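Exo-alpha-sialidase (PDB 2V72) binds galactose through a family 32 carbohydrate-binding module, and so probably helps this large clostridial sialidase toxin attach to host glycans. Local coordinates at residues D34-I37 against N38-W41. Numbering follows the deposited sequence.
Sequences DGNI and NTMW. With CA (calcium ion), chain B.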
ATOM      1  N   ASP A  34     -10.560   2.154  -2.932  1.00 46.89           N
ATOM      2  CA  ASP A  34     -11.932   2.421  -3.396  1.00 47.43           C
ATOM      3  C   ASP A  34     -12.635   1.192  -3.975  1.00 47.77           C
ATOM      4  O   ASP A  34     -13.728   1.299  -4.533  1.00 48.02           O
ATOM      5  CB  ASP A  34     -11.958   3.586  -4.404  1.00 47.25           C
ATOM      6  CG  ASP A  34     -11.173   3.294  -5.685  1.00 47.21           C
ATOM      7  OD1 ASP A  34     -10.418   2.294  -5.746  1.00 45.28           O
ATOM      8  OD2 ASP A  34     -11.305   4.087  -6.647  1.00 47.38           O
ATOM      9  N   GLY A  35     -11.993   0.033  -3.856  1.00 48.30           N
ATOM     10  CA  GLY A  35     -12.588  -1.230  -4.294  1.00 48.55           C
ATOM     11  C   GLY A  35     -12.666  -1.407  -5.796  1.00 48.63           C
ATOM     12  O   GLY A  35     -13.356  -2.306  -6.277  1.00 48.61           O
ATOM     13  N   ASN A  36     -11.950  -0.554  -6.525  1.00 48.76           N
ATOM     14  CA  ASN A  36     -11.949  -0.548  -7.985  1.00 48.95           C
ATOM     15  C   ASN A  36     -10.536  -0.751  -8.519  1.00 48.99           C
ATOM     16  O   ASN A  36      -9.654   0.066  -8.271  1.00 49.32           O
ATOM     17  CB  ASN A  36     -12.528   0.781  -8.505  1.00 48.93           C
ATOM     18  CG  ASN A  36     -12.798   0.768 -10.009  1.00 49.07           C
ATOM     19  OD1 ASN A  36     -11.983   0.305 -10.802  1.00 48.98           O
ATOM     20  ND2 ASN A  36     -13.949   1.290 -10.399  1.00 48.46           N
ATOM     21  N   ILE A  37     -10.321  -1.832  -9.262  1.00 49.07           N
ATOM     22  CA  ILE A  37      -8.988  -2.161  -9.777  1.00 49.04           C
ATOM     23  C   ILE A  37      -8.566  -1.314 -10.997  1.00 49.17           C
ATOM     24  O   ILE A  37      -7.418  -1.397 -11.462  1.00 49.11           O
ATOM     25  CB  ILE A  37      -8.838  -3.688 -10.049  1.00 49.01           C
ATOM     26  CG1 ILE A  37      -9.822  -4.159 -11.129  1.00 48.69           C
ATOM     27  CG2 ILE A  37      -9.015  -4.483  -8.738  1.00 48.59           C
ATOM     28  CD1 ILE A  37      -9.950  -5.698 -11.270  1.00 49.68           C
ATOM     29  N   ASN A  38      -9.496  -0.504 -11.504  1.00 49.20           N
ATOM     30  CA  ASN A  38      -9.213   0.422 -12.608  1.00 49.36           C
ATOM     31  C   ASN A  38      -8.667   1.783 -12.157  1.00 48.93           C
ATOM     32  O   ASN A  38      -8.138   2.535 -12.971  1.00 49.02           O
ATOM     33  CB  ASN A  38     -10.454   0.615 -13.489  1.00 49.53           C
ATOM     34  CG  ASN A  38     -10.888  -0.670 -14.182  1.00 50.54           C
ATOM     35  OD1 ASN A  38     -10.064  -1.503 -14.567  1.00 50.88           O
ATOM     36  ND2 ASN A  38     -12.195  -0.832 -14.343  1.00 51.88           N
ATOM     37  N   THR A  39      -8.800   2.094 -10.868  1.00 48.47           N
ATOM     38  CA  THR A  39      -8.245   3.327 -10.297  1.00 47.65           C
ATOM     39  C   THR A  39      -7.060   2.979  -9.402  1.00 47.28           C
ATOM     40  O   THR A  39      -7.135   2.028  -8.609  1.00 47.06           O
ATOM     41  CB  THR A  39      -9.266   4.065  -9.423  1.00 47.54           C
ATOM     42  OG1 THR A  39      -9.647   3.209  -8.340  1.00 48.23           O
ATOM     43  CG2 THR A  39     -10.508   4.458 -10.219  1.00 47.03           C
ATOM     44  N   MET A  40      -5.991   3.768  -9.498  1.00 46.46           N
ATOM     45  CA  MET A  40      -4.786   3.541  -8.699  1.00 45.47           C
ATOM     46  C   MET A  40      -4.284   4.779  -7.960  1.00 45.35           C
ATOM     47  O   MET A  40      -4.592   5.913  -8.352  1.00 45.50           O
ATOM     48  CB  MET A  40      -3.664   3.024  -9.595  1.00 45.44           C
ATOM     49  CG  MET A  40      -3.162   4.027 -10.614  1.00 44.71           C
ATOM     50  SD  MET A  40      -2.001   3.260 -11.745  1.00 45.07           S
ATOM     51  CE  MET A  40      -3.141   2.654 -12.993  1.00 45.20           C
ATOM     52  N   TRP A  41      -3.508   4.546  -6.901  1.00 44.38           N
ATOM     53  CA  TRP A  41      -2.605   5.553  -6.373  1.00 44.01           C
ATOM     54  C   TRP A  41      -1.333   5.470  -7.202  1.00 44.04           C
ATOM     55  O   TRP A  41      -0.866   4.381  -7.527  1.00 43.90           O
ATOM     56  CB  TRP A  41      -2.273   5.322  -4.884  1.00 43.74           C
ATOM     57  CG  TRP A  41      -1.059   6.103  -4.446  1.00 43.10           C
ATOM     58  CD1 TRP A  41      -0.951   7.467  -4.364  1.00 42.93           C
ATOM     59  CD2 TRP A  41       0.230   5.578  -4.073  1.00 43.15           C
ATOM     60  NE1 TRP A  41       0.315   7.820  -3.961  1.00 42.69           N
ATOM     61  CE2 TRP A  41       1.060   6.687  -3.770  1.00 42.61           C
ATOM     62  CE3 TRP A  41       0.759   4.285  -3.952  1.00 41.46           C
ATOM     63  CZ2 TRP A  41       2.388   6.542  -3.357  1.00 42.87           C
ATOM     64  CZ3 TRP A  41       2.074   4.140  -3.544  1.00 42.75           C
ATOM     65  CH2 TRP A  41       2.880   5.267  -3.248  1.00 42.84           C
TER
HETATM   66 CA    CA B1139      -8.551   1.456  -6.820  1.00 42.43          CA
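Asp34 and Thr39 meet at a calcium ion, their side chains reaching toward each other from facing sides; Asp34 splits its two carboxylate oxygens between the metal and Thr39, whose OG1 serves both. Asp34 OD1 binds the calcium at 2.3 Å; the second carboxylate oxygen, OD2, accepts a hydrogen bond from Thr39 OG1 on its syn lone pair, with OD2 and OG1 2.5 Å apart. Thr39 OG1 is itself a ligand, 2.6 Å from the calcium, so the hydroxyl donates its hydrogen bond to the carboxylate while its oxygen binds the ion, a polarisation the metal would probably strengthen. With chi1 at 61°, OG1 lies between the Thr39 backbone N and carbonyl carbon, and Thr39 O also binds the calcium at 2.4 Å. Asn36 O binds the calcium at 2.3 Å.

Behind these ligands, a type I beta turn from Asn36 to Thr39 brings the two carbonyls round to one ion; its closing bond, Thr39 N to Asn36 O, is weak at 3.4 Å. The Asn36 side chain braces the turn: CG stands anti to the backbone N (chi1 -169°), and OD1 of Asn36 accepts Asn38 N at 2.7 Å in the carbonyl plane, with a C=O...N angle of 153°, an Asx turn laid over the start of the beta turn. A weak bond from Asn36 N to Asp34 OD1 helps position the carboxylate.

Ser31 O, from earlier in the same loop, completes the site with Ala137 O and Glu138 OE2, and the last two tie this surface loop between strands 17-20 and 41-42 to strand 135-142 of the F5/8 type C beta-sandwich. Beyond Thr39 the chain enters strand 41-42, where Trp41 pairs through its backbone with Ile136, antiparallel to that same strand.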